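Period circadian protein homolog 2 (Mus musculus, PDB 3GDI) is a circadian clock protein that probably takes part in transcription regulation, with tandem PAS domains of the kind that mediate protein-protein interactions. Local coordinates at residues 105-110 / 235-240; 122-127 / 180-185; 217-220 / 226-229. One frame throughout, in Å; residues are numbered along the deposited sequence.

Contact 1 (105-110 / 235-240); sequences FCRVSV and RTRNGE
Arg107 NH2 is gripped by two carboxylates, Asp69 and Asp194, while the other terminal nitrogen of the same guanidinium group lies edge-on beside Arg237. Arg107 NH1 stands 3.3 Å from Arg237 NH2; both are donors, so no hydrogen bond joins them. The two side chains come from opposite directions and meet edge by edge, with the guanidinium planes turned 45° apart. Arg237 NE also falls at the edge and in the plane of the Arg107 group, 4.0 Å from Arg107 NH1. Arg107 bends at its second and third torsions to bring its head round, whereas Arg237 starts with CG anti to the backbone N (chi1 -173°) and bends at the next bond, extending from its loop toward strand 104-108.

That loop joins strands 227-235 and 241-252 as a tight hairpin. A type I turn runs from Thr236 to Gly239, closed by Gly239 N to Thr236 O at 3.1 Å. The following backbone bond, Thr236 N to Glu240 O at 2.8 Å, completes the classic type I turn with a G1 beta bulge, Gly239 supplying the positive phi of the bulge position. Thr236 OG1 adds a second donor to Glu240 O at 2.9 Å, reaching it from the opposite face of the carbonyl plane to the backbone N. Two bonds thus grip one carbonyl oxygen and steady the hairpin end on which Arg237 is mounted.

This small surface meeting spans the two sheets, from the outermost strand 104-108 of one to a hairpin of the other. Like charges can approach this closely probably because the two aspartates offset the charge of Arg107; attraction between the domains at this point probably comes from the Arg107-Asp194 salt bridge rather than from the arginine pair.

Contact 2 (122-127 / 180-185); sequences PFRMTP and VDERAV
Glu182 and Arg124 account for most of the surface buried here, and they face each other as a salt bridge between the two halves of the tandem PAS fragment. Arg124 NE lies 3.5 Å from Glu182 OE2, and Arg124 NH2 is nearly as close to that oxygen, at 3.6 Å. One carboxylate oxygen therefore serves both NE and NH2, from a position tilted out of the guanidinium plane. The fit is not the flat, paired kind: the guanidinium and carboxylate planes are 79° apart, the side chains cross at about a right angle, and the approach is oblique. No hydrogen bond forms, and the attraction is chiefly one of charge. Phe105 on strand 104-108 packs against both partners.

Each partner gets there differently. Arg124 leaves strand 121-131 with CG anti to the backbone N (chi1 -176°) and kinks at its second torsion, which turns the group toward the neighbouring domain. Glu182 has CG anti to its carbonyl carbon and then runs out extended, so that the carboxylate is carried well beyond the turn that bears it. On one face of the Arg124 guanidinium, toward its rim, stands Thr126 OG1, 4.0 Å above the plane; that hydroxyl is itself hydrogen-bonded to Ser103.

The turn holding Glu182 is well braced. It is a type I turn from Asp181 to Ala184, with Ala184 N bonded to Asp181 O at 2.9 Å, and beside it Arg183 NE makes a salt bridge to Asp181 OD2 at 2.9 Å (N-H...O angle 153°). Asp181 OD1 in turn takes the backbone N of Thr168 on strand 166-171.

A long, oblique pair at the surface, formed without a hydrogen bond, implies a contact of modest strength that probably adds some electrostatic attraction between the domains and would probably tolerate small shifts in their relative placement.

Contact 3 (217-220 / 226-229); sequences KKIL and PFDY
Phe227 turns the far end of its ring to helix 209-221, with CE2 and CZ doing the touching and Lys218 and Ile219 receiving them. With CG between the backbone N and the carbonyl carbon (chi1 75°), the ring is directed at the helix. Its edge is met by the backbone of Ile219: CE2 approaches Ile219 N to 3.6 Å, and this nitrogen lies near the ring plane, as does Ile219 CA. Lys218 CB comes in obliquely instead, from one side of that plane, and lies 3.5 Å from Phe227 CZ. The contact is one of van der Waals fit, without hydrogen bonds.

The side chain of Ile219 meets the ring from another quarter. It crosses that of Phe227 at about a right angle, and the branch in contact is CG1, 3.7 Å from Phe227 CE2 and placed toward the other side of the ring plane from Lys218 CB. CG1 is anti to the carbonyl carbon (chi1 -70°). Lys218 behaves differently: its side chain sets out toward the strand and its CB rests against the ring, but the rest of the chain leads away and takes the ammonium group with it. The lysine therefore contributes the base of its aliphatic chain to an otherwise apolar meeting.

Phe227 and Tyr229, alternate residues of the strand, both point toward the helix, and Tyr229 continues the packing on Leu211 and Ile215, further back along it. Ile219 also rests on Trp248 and Ile262 of the next two strands of the sheet. This is the helix that leads into the third strand, packed against the sheet as in PAS domains: strand 227-235, outermost in the sheet within this chain, is paired to strand 241-252 through Phe227 with Trp248 and Tyr229 with Thr246.

Contacts 1 and 2 both bridge the two PAS domains, their centres about 11 Å apart, whereas contact 3 is internal to the second domain, with Pro226 also packing on Pro254 of the second subunit. The first two share a sheet: neighbouring strands 104-108 and 121-131 are joined by a probable hydrogen bond between Cys106 O and Phe123 N, 2.7 Å. Phe105 also spans the domains, its CZ packing 3.7 Å from Val185 CG2 and its CE1 3.7 Å from Glu182 CG. Contact 3 is remote, its centre about 31 Å from that of contact 1 and about 28 Å from that of contact 2. Along the chain, contacts 2 and 3 nest within the loop closed by contact 1.

Contact 1 (105-110 / 235-240)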
ATOM      1  N   PHE A 105      -2.260   0.670  13.614  1.00 56.93           N
ATOM      2  CA  PHE A 105      -3.335   1.099  14.508  1.00 54.55           C
ATOM      3  C   PHE A 105      -4.621   0.289  14.377  1.00 54.30           C
ATOM      4  O   PHE A 105      -4.998  -0.137  13.290  1.00 51.24           O
ATOM      5  CB  PHE A 105      -3.662   2.572  14.271  1.00 53.23           C
ATOM      6  CG  PHE A 105      -2.499   3.487  14.471  1.00 52.65           C
ATOM      7  CD1 PHE A 105      -1.477   3.549  13.534  1.00 53.17           C
ATOM      8  CD2 PHE A 105      -2.424   4.294  15.598  1.00 52.81           C
ATOM      9  CE1 PHE A 105      -0.395   4.401  13.714  1.00 52.20           C
ATOM     10  CE2 PHE A 105      -1.348   5.147  15.788  1.00 53.40           C
ATOM     11  CZ  PHE A 105      -0.330   5.201  14.841  1.00 52.36           C
ATOM     12  N   CYS A 106      -5.297   0.105  15.503  1.00 55.98           N
ATOM     13  CA  CYS A 106      -6.553  -0.637  15.556  1.00 57.31           C
ATOM     14  C   CYS A 106      -7.484  -0.056  16.605  1.00 56.36           C
ATOM     15  O   CYS A 106      -7.036   0.451  17.638  1.00 55.34           O
ATOM     16  CB  CYS A 106      -6.296  -2.107  15.894  1.00 59.75           C
ATOM     17  SG  CYS A 106      -6.229  -3.225  14.477  1.00 68.39           S
ATOM     18  N   ARG A 107      -8.784  -0.113  16.327  1.00 56.44           N
ATOM     19  CA  ARG A 107      -9.787   0.372  17.267  1.00 56.45           C
ATOM     20  C   ARG A 107     -10.265  -0.866  18.020  1.00 56.59           C
ATOM     21  O   ARG A 107     -10.683  -1.848  17.409  1.00 54.70           O
ATOM     22  CB  ARG A 107     -10.936   1.041  16.512  1.00 57.71           C
ATOM     23  CG  ARG A 107     -10.703   2.532  16.255  1.00 58.06           C
ATOM     24  CD  ARG A 107     -11.354   3.032  14.966  1.00 55.04           C
ATOM     25  NE  ARG A 107     -10.649   2.517  13.794  1.00 57.47           N
ATOM     26  CZ  ARG A 107     -10.630   3.098  12.594  1.00 56.79           C
ATOM     27  NH1 ARG A 107     -11.279   4.236  12.381  1.00 56.36           N
ATOM     28  NH2 ARG A 107      -9.950   2.539  11.604  1.00 56.71           N
ATOM     29  N   VAL A 108     -10.172  -0.825  19.343  1.00 57.71           N
ATOM     30  CA  VAL A 108     -10.564  -1.962  20.173  1.00 58.30           C
ATOM     31  C   VAL A 108     -11.776  -1.661  21.046  1.00 59.36           C
ATOM     32  O   VAL A 108     -11.969  -0.531  21.486  1.00 58.87           O
ATOM     33  CB  VAL A 108      -9.388  -2.397  21.081  1.00 57.64           C
ATOM     34  CG1 VAL A 108      -9.730  -3.697  21.806  1.00 56.21           C
ATOM     35  CG2 VAL A 108      -8.128  -2.566  20.241  1.00 55.01           C
ATOM     36  N   SER A 109     -12.589  -2.684  21.288  1.00 62.01           N
ATOM     37  CA  SER A 109     -13.790  -2.548  22.108  1.00 65.97           C
ATOM     38  C   SER A 109     -14.139  -3.840  22.823  1.00 68.77           C
ATOM     39  O   SER A 109     -14.188  -4.901  22.201  1.00 69.04           O
ATOM     40  CB  SER A 109     -14.990  -2.146  21.250  1.00 65.59           C
ATOM     41  OG  SER A 109     -16.199  -2.244  21.990  1.00 64.08           O
ATOM     42  N   VAL A 110     -14.387  -3.747  24.127  1.00 72.45           N
ATOM     43  CA  VAL A 110     -14.765  -4.918  24.913  1.00 75.09           C
ATOM     44  C   VAL A 110     -16.284  -5.061  24.799  1.00 77.42           C
ATOM     45  O   VAL A 110     -17.007  -5.037  25.800  1.00 78.54           O
ATOM     46  CB  VAL A 110     -14.359  -4.759  26.402  1.00 74.95           C
ATOM     47  CG1 VAL A 110     -14.720  -6.016  27.187  1.00 75.44           C
ATOM     48  CG2 VAL A 110     -12.862  -4.499  26.504  1.00 75.92           C
ATOM     49  N   ARG A 235     -10.109  18.069   6.367  1.00 47.16           N
ATOM     50  CA  ARG A 235     -11.152  17.530   7.228  1.00 49.00           C
ATOM     51  C   ARG A 235     -10.680  16.404   8.142  1.00 50.88           C
ATOM     52  O   ARG A 235      -9.953  15.504   7.722  1.00 53.01           O
ATOM     53  CB  ARG A 235     -12.327  17.037   6.391  1.00 49.84           C
ATOM     54  CG  ARG A 235     -13.494  16.512   7.223  1.00 52.44           C
ATOM     55  CD  ARG A 235     -14.797  16.534   6.428  1.00 54.68           C
ATOM     56  NE  ARG A 235     -14.640  15.905   5.122  1.00 55.18           N
ATOM     57  CZ  ARG A 235     -14.421  14.608   4.941  1.00 56.78           C
ATOM     58  NH1 ARG A 235     -14.280  14.120   3.715  1.00 54.01           N
ATOM     59  NH2 ARG A 235     -14.360  13.794   5.989  1.00 59.44           N
ATOM     60  N   THR A 236     -11.101  16.453   9.401  1.00 49.97           N
ATOM     61  CA  THR A 236     -10.709  15.419  10.341  1.00 51.54           C
ATOM     62  C   THR A 236     -11.835  14.400  10.494  1.00 53.03           C
ATOM     63  O   THR A 236     -12.900  14.532   9.883  1.00 51.04           O
ATOM     64  CB  THR A 236     -10.363  16.006  11.727  1.00 50.85           C
ATOM     65  OG1 THR A 236     -11.565  16.388  12.406  1.00 50.33           O
ATOM     66  CG2 THR A 236      -9.467  17.228  11.577  1.00 49.56           C
ATOM     67  N   ARG A 237     -11.583  13.391  11.322  1.00 54.79           N
ATOM     68  CA  ARG A 237     -12.528  12.312  11.570  1.00 56.44           C
ATOM     69  C   ARG A 237     -13.867  12.809  12.109  1.00 55.87           C
ATOM     70  O   ARG A 237     -14.903  12.247  11.784  1.00 54.34           O
ATOM     71  CB  ARG A 237     -11.905  11.313  12.554  1.00 60.48           C
ATOM     72  CG  ARG A 237     -12.700  10.035  12.806  1.00 64.74           C
ATOM     73  CD  ARG A 237     -12.781   9.184  11.555  1.00 70.31           C
ATOM     74  NE  ARG A 237     -12.988   7.763  11.841  1.00 75.80           N
ATOM     75  CZ  ARG A 237     -14.005   7.266  12.545  1.00 78.42           C
ATOM     76  NH1 ARG A 237     -14.931   8.069  13.055  1.00 79.42           N
ATOM     77  NH2 ARG A 237     -14.099   5.954  12.733  1.00 77.80           N
ATOM     78  N   ASN A 238     -13.845  13.859  12.927  1.00 55.88           N
ATOM     79  CA  ASN A 238     -15.078  14.385  13.503  1.00 55.15           C
ATOM     80  C   ASN A 238     -15.798  15.404  12.619  1.00 55.54           C
ATOM     81  O   ASN A 238     -16.688  16.121  13.082  1.00 55.75           O
ATOM     82  CB  ASN A 238     -14.804  14.976  14.900  1.00 56.26           C
ATOM     83  CG  ASN A 238     -14.037  16.303  14.863  1.00 57.43           C
ATOM     84  OD1 ASN A 238     -13.476  16.729  15.873  1.00 56.17           O
ATOM     85  ND2 ASN A 238     -14.024  16.959  13.711  1.00 57.28           N
ATOM     86  N   GLY A 239     -15.414  15.470  11.346  1.00 54.54           N
ATOM     87  CA  GLY A 239     -16.073  16.386  10.424  1.00 53.14           C
ATOM     88  C   GLY A 239     -15.608  17.825  10.510  1.00 52.27           C
ATOM     89  O   GLY A 239     -16.024  18.676   9.724  1.00 51.31           O
ATOM     90  N   GLU A 240     -14.728  18.097  11.462  1.00 51.77           N
ATOM     91  CA  GLU A 240     -14.205  19.437  11.660  1.00 52.11           C
ATOM     92  C   GLU A 240     -12.920  19.594  10.863  1.00 51.27           C
ATOM     93  O   GLU A 240     -12.164  18.636  10.703  1.00 51.41           O
ATOM     94  CB  GLU A 240     -13.905  19.650  13.139  1.00 55.15           C
ATOM     95  CG  GLU A 240     -14.236  21.011  13.659  1.00 59.18           C
ATOM     96  CD  GLU A 240     -15.223  20.933  14.794  1.00 62.79           C
ATOM     97  OE1 GLU A 240     -16.395  20.581  14.535  1.00 65.49           O
ATOM     98  OE2 GLU A 240     -14.830  21.207  15.948  1.00 63.87           O
TER

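Contact 2 (122-127 / 180-185)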
ATOM      1  N   PRO A 122      -9.064   4.040  19.774  1.00 61.11           N
ATOM      2  CA  PRO A 122      -7.876   3.808  18.950  1.00 59.31           C
ATOM      3  C   PRO A 122      -6.681   3.338  19.774  1.00 58.22           C
ATOM      4  O   PRO A 122      -6.458   3.815  20.881  1.00 58.53           O
ATOM      5  CB  PRO A 122      -7.647   5.168  18.297  1.00 59.25           C
ATOM      6  CG  PRO A 122      -8.143   6.119  19.336  1.00 59.15           C
ATOM      7  CD  PRO A 122      -9.423   5.469  19.785  1.00 59.95           C
ATOM      8  N   PHE A 123      -5.923   2.393  19.230  1.00 57.55           N
ATOM      9  CA  PHE A 123      -4.750   1.852  19.913  1.00 57.31           C
ATOM     10  C   PHE A 123      -3.586   1.706  18.947  1.00 58.63           C
ATOM     11  O   PHE A 123      -3.757   1.278  17.807  1.00 58.75           O
ATOM     12  CB  PHE A 123      -5.066   0.477  20.514  1.00 54.53           C
ATOM     13  CG  PHE A 123      -5.651   0.536  21.886  1.00 53.61           C
ATOM     14  CD1 PHE A 123      -4.823   0.531  23.007  1.00 54.80           C
ATOM     15  CD2 PHE A 123      -7.024   0.632  22.067  1.00 53.11           C
ATOM     16  CE1 PHE A 123      -5.353   0.625  24.288  1.00 54.45           C
ATOM     17  CE2 PHE A 123      -7.570   0.725  23.342  1.00 53.67           C
ATOM     18  CZ  PHE A 123      -6.734   0.722  24.458  1.00 55.38           C
ATOM     19  N   ARG A 124      -2.400   2.082  19.394  1.00 60.71           N
ATOM     20  CA  ARG A 124      -1.233   1.937  18.550  1.00 62.34           C
ATOM     21  C   ARG A 124      -0.668   0.615  19.000  1.00 63.19           C
ATOM     22  O   ARG A 124      -0.536   0.382  20.198  1.00 64.20           O
ATOM     23  CB  ARG A 124      -0.228   3.042  18.820  1.00 64.76           C
ATOM     24  CG  ARG A 124       0.975   2.992  17.906  1.00 67.97           C
ATOM     25  CD  ARG A 124       2.261   3.080  18.705  1.00 72.70           C
ATOM     26  NE  ARG A 124       3.431   3.170  17.837  1.00 76.25           N
ATOM     27  CZ  ARG A 124       4.686   3.076  18.261  1.00 76.24           C
ATOM     28  NH1 ARG A 124       4.937   2.886  19.548  1.00 77.22           N
ATOM     29  NH2 ARG A 124       5.689   3.174  17.397  1.00 76.99           N
ATOM     30  N   MET A 125      -0.342  -0.257  18.057  1.00 63.99           N
ATOM     31  CA  MET A 125       0.182  -1.556  18.426  1.00 64.86           C
ATOM     32  C   MET A 125       1.472  -1.943  17.721  1.00 65.63           C
ATOM     33  O   MET A 125       1.654  -1.666  16.537  1.00 66.12           O
ATOM     34  CB  MET A 125      -0.881  -2.616  18.169  1.00 66.64           C
ATOM     35  CG  MET A 125      -2.195  -2.318  18.852  1.00 67.89           C
ATOM     36  SD  MET A 125      -3.267  -3.752  18.840  1.00 72.84           S
ATOM     37  CE  MET A 125      -3.899  -3.689  17.147  1.00 70.12           C
ATOM     38  N   THR A 126       2.367  -2.581  18.466  1.00 66.25           N
ATOM     39  CA  THR A 126       3.640  -3.031  17.924  1.00 67.61           C
ATOM     40  C   THR A 126       3.637  -4.548  18.066  1.00 68.95           C
ATOM     41  O   THR A 126       3.503  -5.075  19.173  1.00 68.96           O
ATOM     42  CB  THR A 126       4.832  -2.451  18.706  1.00 67.73           C
ATOM     43  OG1 THR A 126       4.571  -1.086  19.051  1.00 67.52           O
ATOM     44  CG2 THR A 126       6.092  -2.503  17.853  1.00 68.84           C
ATOM     45  N   PRO A 127       3.773  -5.267  16.940  1.00 69.91           N
ATOM     46  CA  PRO A 127       3.784  -6.728  16.869  1.00 72.18           C
ATOM     47  C   PRO A 127       5.151  -7.392  16.995  1.00 75.41           C
ATOM     48  O   PRO A 127       6.106  -7.012  16.311  1.00 75.43           O
ATOM     49  CB  PRO A 127       3.162  -6.989  15.509  1.00 70.86           C
ATOM     50  CG  PRO A 127       3.800  -5.919  14.691  1.00 69.72           C
ATOM     51  CD  PRO A 127       3.713  -4.691  15.584  1.00 69.45           C
ATOM     52  N   VAL A 180       0.095   7.625   5.242  1.00 40.06           N
ATOM     53  CA  VAL A 180      -0.086   8.733   6.154  1.00 43.60           C
ATOM     54  C   VAL A 180       0.840   8.334   7.293  1.00 44.72           C
ATOM     55  O   VAL A 180       0.819   7.177   7.727  1.00 43.57           O
ATOM     56  CB  VAL A 180      -1.524   8.805   6.670  1.00 45.51           C
ATOM     57  CG1 VAL A 180      -1.701  10.048   7.485  1.00 47.21           C
ATOM     58  CG2 VAL A 180      -2.500   8.797   5.505  1.00 46.58           C
ATOM     59  N   ASP A 181       1.665   9.257   7.775  1.00 45.36           N
ATOM     60  CA  ASP A 181       2.579   8.880   8.836  1.00 48.04           C
ATOM     61  C   ASP A 181       1.894   8.860  10.193  1.00 47.84           C
ATOM     62  O   ASP A 181       0.859   9.497  10.402  1.00 48.58           O
ATOM     63  CB  ASP A 181       3.821   9.778   8.828  1.00 49.96           C
ATOM     64  CG  ASP A 181       3.609  11.073   9.548  1.00 52.63           C
ATOM     65  OD1 ASP A 181       2.599  11.740   9.277  1.00 53.76           O
ATOM     66  OD2 ASP A 181       4.467  11.429  10.381  1.00 57.21           O
ATOM     67  N   GLU A 182       2.470   8.101  11.111  1.00 49.34           N
ATOM     68  CA  GLU A 182       1.900   7.936  12.438  1.00 51.35           C
ATOM     69  C   GLU A 182       1.528   9.190  13.204  1.00 50.52           C
ATOM     70  O   GLU A 182       0.589   9.167  13.996  1.00 50.93           O
ATOM     71  CB  GLU A 182       2.827   7.086  13.303  1.00 54.93           C
ATOM     72  CG  GLU A 182       2.935   5.643  12.846  1.00 61.34           C
ATOM     73  CD  GLU A 182       3.576   4.738  13.885  1.00 63.88           C
ATOM     74  OE1 GLU A 182       3.747   3.533  13.595  1.00 67.00           O
ATOM     75  OE2 GLU A 182       3.902   5.228  14.990  1.00 64.64           O
ATOM     76  N   ARG A 183       2.253  10.281  12.981  1.00 50.04           N
ATOM     77  CA  ARG A 183       1.973  11.518  13.695  1.00 50.85           C
ATOM     78  C   ARG A 183       0.624  12.092  13.300  1.00 50.49           C
ATOM     79  O   ARG A 183       0.070  12.941  14.001  1.00 52.47           O
ATOM     80  CB  ARG A 183       3.077  12.548  13.429  1.00 53.01           C
ATOM     81  CG  ARG A 183       4.470  12.087  13.846  1.00 54.43           C
ATOM     82  CD  ARG A 183       5.546  13.131  13.532  1.00 58.67           C
ATOM     83  NE  ARG A 183       5.670  13.404  12.102  1.00 61.84           N
ATOM     84  CZ  ARG A 183       6.568  14.230  11.568  1.00 64.15           C
ATOM     85  NH1 ARG A 183       7.428  14.869  12.344  1.00 64.80           N
ATOM     86  NH2 ARG A 183       6.607  14.420  10.255  1.00 66.10           N
ATOM     87  N   ALA A 184       0.091  11.612  12.182  1.00 49.11           N
ATOM     88  CA  ALA A 184      -1.191  12.085  11.674  1.00 48.19           C
ATOM     89  C   ALA A 184      -2.400  11.552  12.436  1.00 48.43           C
ATOM     90  O   ALA A 184      -3.404  12.257  12.578  1.00 50.19           O
ATOM     91  CB  ALA A 184      -1.325  11.728  10.194  1.00 45.15           C
ATOM     92  N   VAL A 185      -2.322  10.316  12.922  1.00 46.52           N
ATOM     93  CA  VAL A 185      -3.457   9.745  13.634  1.00 45.91           C
ATOM     94  C   VAL A 185      -3.941  10.663  14.756  1.00 45.49           C
ATOM     95  O   VAL A 185      -5.121  11.000  14.826  1.00 44.81           O
ATOM     96  CB  VAL A 185      -3.129   8.349  14.201  1.00 46.96           C
ATOM     97  CG1 VAL A 185      -4.330   7.812  14.941  1.00 48.70           C
ATOM     98  CG2 VAL A 185      -2.754   7.392  13.069  1.00 45.09           C
TER

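Contact 3 (217-220 / 226-229)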
ATOM      1  N   LYS A 217       0.828  21.913 -10.276  1.00 50.40           N
ATOM      2  CA  LYS A 217       1.552  22.560 -11.367  1.00 51.68           C
ATOM      3  C   LYS A 217       2.893  23.073 -10.851  1.00 51.85           C
ATOM      4  O   LYS A 217       3.917  22.930 -11.517  1.00 49.74           O
ATOM      5  CB  LYS A 217       0.743  23.722 -11.943  1.00 51.82           C
ATOM      6  CG  LYS A 217      -0.537  23.279 -12.606  1.00 54.97           C
ATOM      7  CD  LYS A 217      -1.071  24.324 -13.569  1.00 58.26           C
ATOM      8  CE  LYS A 217      -2.180  23.728 -14.436  1.00 60.29           C
ATOM      9  NZ  LYS A 217      -2.743  24.721 -15.390  1.00 62.14           N
ATOM     10  N   LYS A 218       2.889  23.665  -9.662  1.00 51.91           N
ATOM     11  CA  LYS A 218       4.132  24.163  -9.101  1.00 54.26           C
ATOM     12  C   LYS A 218       5.022  22.998  -8.681  1.00 54.39           C
ATOM     13  O   LYS A 218       6.244  23.079  -8.784  1.00 55.35           O
ATOM     14  CB  LYS A 218       3.875  25.064  -7.891  1.00 55.42           C
ATOM     15  CG  LYS A 218       3.066  26.311  -8.204  1.00 61.65           C
ATOM     16  CD  LYS A 218       3.000  27.254  -6.994  1.00 66.29           C
ATOM     17  CE  LYS A 218       2.053  28.443  -7.231  1.00 66.57           C
ATOM     18  NZ  LYS A 218       2.450  29.288  -8.396  1.00 69.17           N
ATOM     19  N   ILE A 219       4.412  21.912  -8.214  1.00 53.49           N
ATOM     20  CA  ILE A 219       5.188  20.760  -7.769  1.00 52.55           C
ATOM     21  C   ILE A 219       6.049  20.147  -8.862  1.00 52.89           C
ATOM     22  O   ILE A 219       7.232  19.907  -8.651  1.00 50.79           O
ATOM     23  CB  ILE A 219       4.290  19.647  -7.189  1.00 52.03           C
ATOM     24  CG1 ILE A 219       3.697  20.097  -5.853  1.00 50.61           C
ATOM     25  CG2 ILE A 219       5.095  18.374  -7.003  1.00 49.59           C
ATOM     26  CD1 ILE A 219       2.782  19.067  -5.224  1.00 51.15           C
ATOM     27  N   LEU A 220       5.479  19.881 -10.030  1.00 53.61           N
ATOM     28  CA  LEU A 220       6.301  19.280 -11.062  1.00 57.31           C
ATOM     29  C   LEU A 220       7.202  20.350 -11.660  1.00 58.92           C
ATOM     30  O   LEU A 220       8.268  20.051 -12.199  1.00 59.27           O
ATOM     31  CB  LEU A 220       5.444  18.592 -12.137  1.00 59.19           C
ATOM     32  CG  LEU A 220       4.837  19.381 -13.294  1.00 60.36           C
ATOM     33  CD1 LEU A 220       4.206  18.399 -14.277  1.00 59.49           C
ATOM     34  CD2 LEU A 220       3.819  20.371 -12.770  1.00 59.62           C
ATOM     35  N   PRO A 226      11.291  21.439  -2.465  1.00 50.25           N
ATOM     36  CA  PRO A 226      10.118  21.732  -1.625  1.00 49.48           C
ATOM     37  C   PRO A 226       9.697  23.206  -1.646  1.00 49.47           C
ATOM     38  O   PRO A 226      10.528  24.090  -1.837  1.00 50.26           O
ATOM     39  CB  PRO A 226      10.569  21.295  -0.231  1.00 45.70           C
ATOM     40  CG  PRO A 226      11.589  20.228  -0.512  1.00 46.01           C
ATOM     41  CD  PRO A 226      12.356  20.794  -1.678  1.00 48.52           C
ATOM     42  N   PHE A 227       8.410  23.466  -1.454  1.00 49.29           N
ATOM     43  CA  PHE A 227       7.921  24.839  -1.414  1.00 50.45           C
ATOM     44  C   PHE A 227       6.693  24.930  -0.518  1.00 51.77           C
ATOM     45  O   PHE A 227       5.922  23.979  -0.403  1.00 50.14           O
ATOM     46  CB  PHE A 227       7.606  25.354  -2.828  1.00 49.08           C
ATOM     47  CG  PHE A 227       6.335  24.810  -3.421  1.00 47.03           C
ATOM     48  CD1 PHE A 227       5.094  25.331  -3.050  1.00 43.63           C
ATOM     49  CD2 PHE A 227       6.383  23.807  -4.395  1.00 44.33           C
ATOM     50  CE1 PHE A 227       3.915  24.867  -3.646  1.00 44.59           C
ATOM     51  CE2 PHE A 227       5.213  23.338  -4.998  1.00 43.51           C
ATOM     52  CZ  PHE A 227       3.973  23.869  -4.623  1.00 43.05           C
ATOM     53  N   ASP A 228       6.516  26.085   0.116  1.00 53.48           N
ATOM     54  CA  ASP A 228       5.399  26.295   1.021  1.00 54.01           C
ATOM     55  C   ASP A 228       4.133  26.840   0.391  1.00 55.70           C
ATOM     56  O   ASP A 228       4.158  27.581  -0.594  1.00 53.64           O
ATOM     57  CB  ASP A 228       5.814  27.230   2.147  1.00 54.02           C
ATOM     58  CG  ASP A 228       6.922  26.659   2.998  1.00 54.92           C
ATOM     59  OD1 ASP A 228       7.562  27.436   3.736  1.00 54.62           O
ATOM     60  OD2 ASP A 228       7.147  25.434   2.936  1.00 57.40           O
ATOM     61  N   TYR A 229       3.016  26.445   0.984  1.00 57.61           N
ATOM     62  CA  TYR A 229       1.717  26.905   0.562  1.00 60.89           C
ATOM     63  C   TYR A 229       0.800  26.785   1.759  1.00 61.25           C
ATOM     64  O   TYR A 229       0.776  25.761   2.436  1.00 63.01           O
ATOM     65  CB  TYR A 229       1.153  26.073  -0.587  1.00 65.31           C
ATOM     66  CG  TYR A 229      -0.141  26.651  -1.108  1.00 69.89           C
ATOM     67  CD1 TYR A 229      -0.158  27.494  -2.219  1.00 72.23           C
ATOM     68  CD2 TYR A 229      -1.344  26.431  -0.431  1.00 73.48           C
ATOM     69  CE1 TYR A 229      -1.344  28.109  -2.641  1.00 75.06           C
ATOM     70  CE2 TYR A 229      -2.531  27.042  -0.840  1.00 75.61           C
ATOM     71  CZ  TYR A 229      -2.525  27.879  -1.943  1.00 76.20           C
ATOM     72  OH  TYR A 229      -3.700  28.490  -2.329  1.00 77.59           O
TER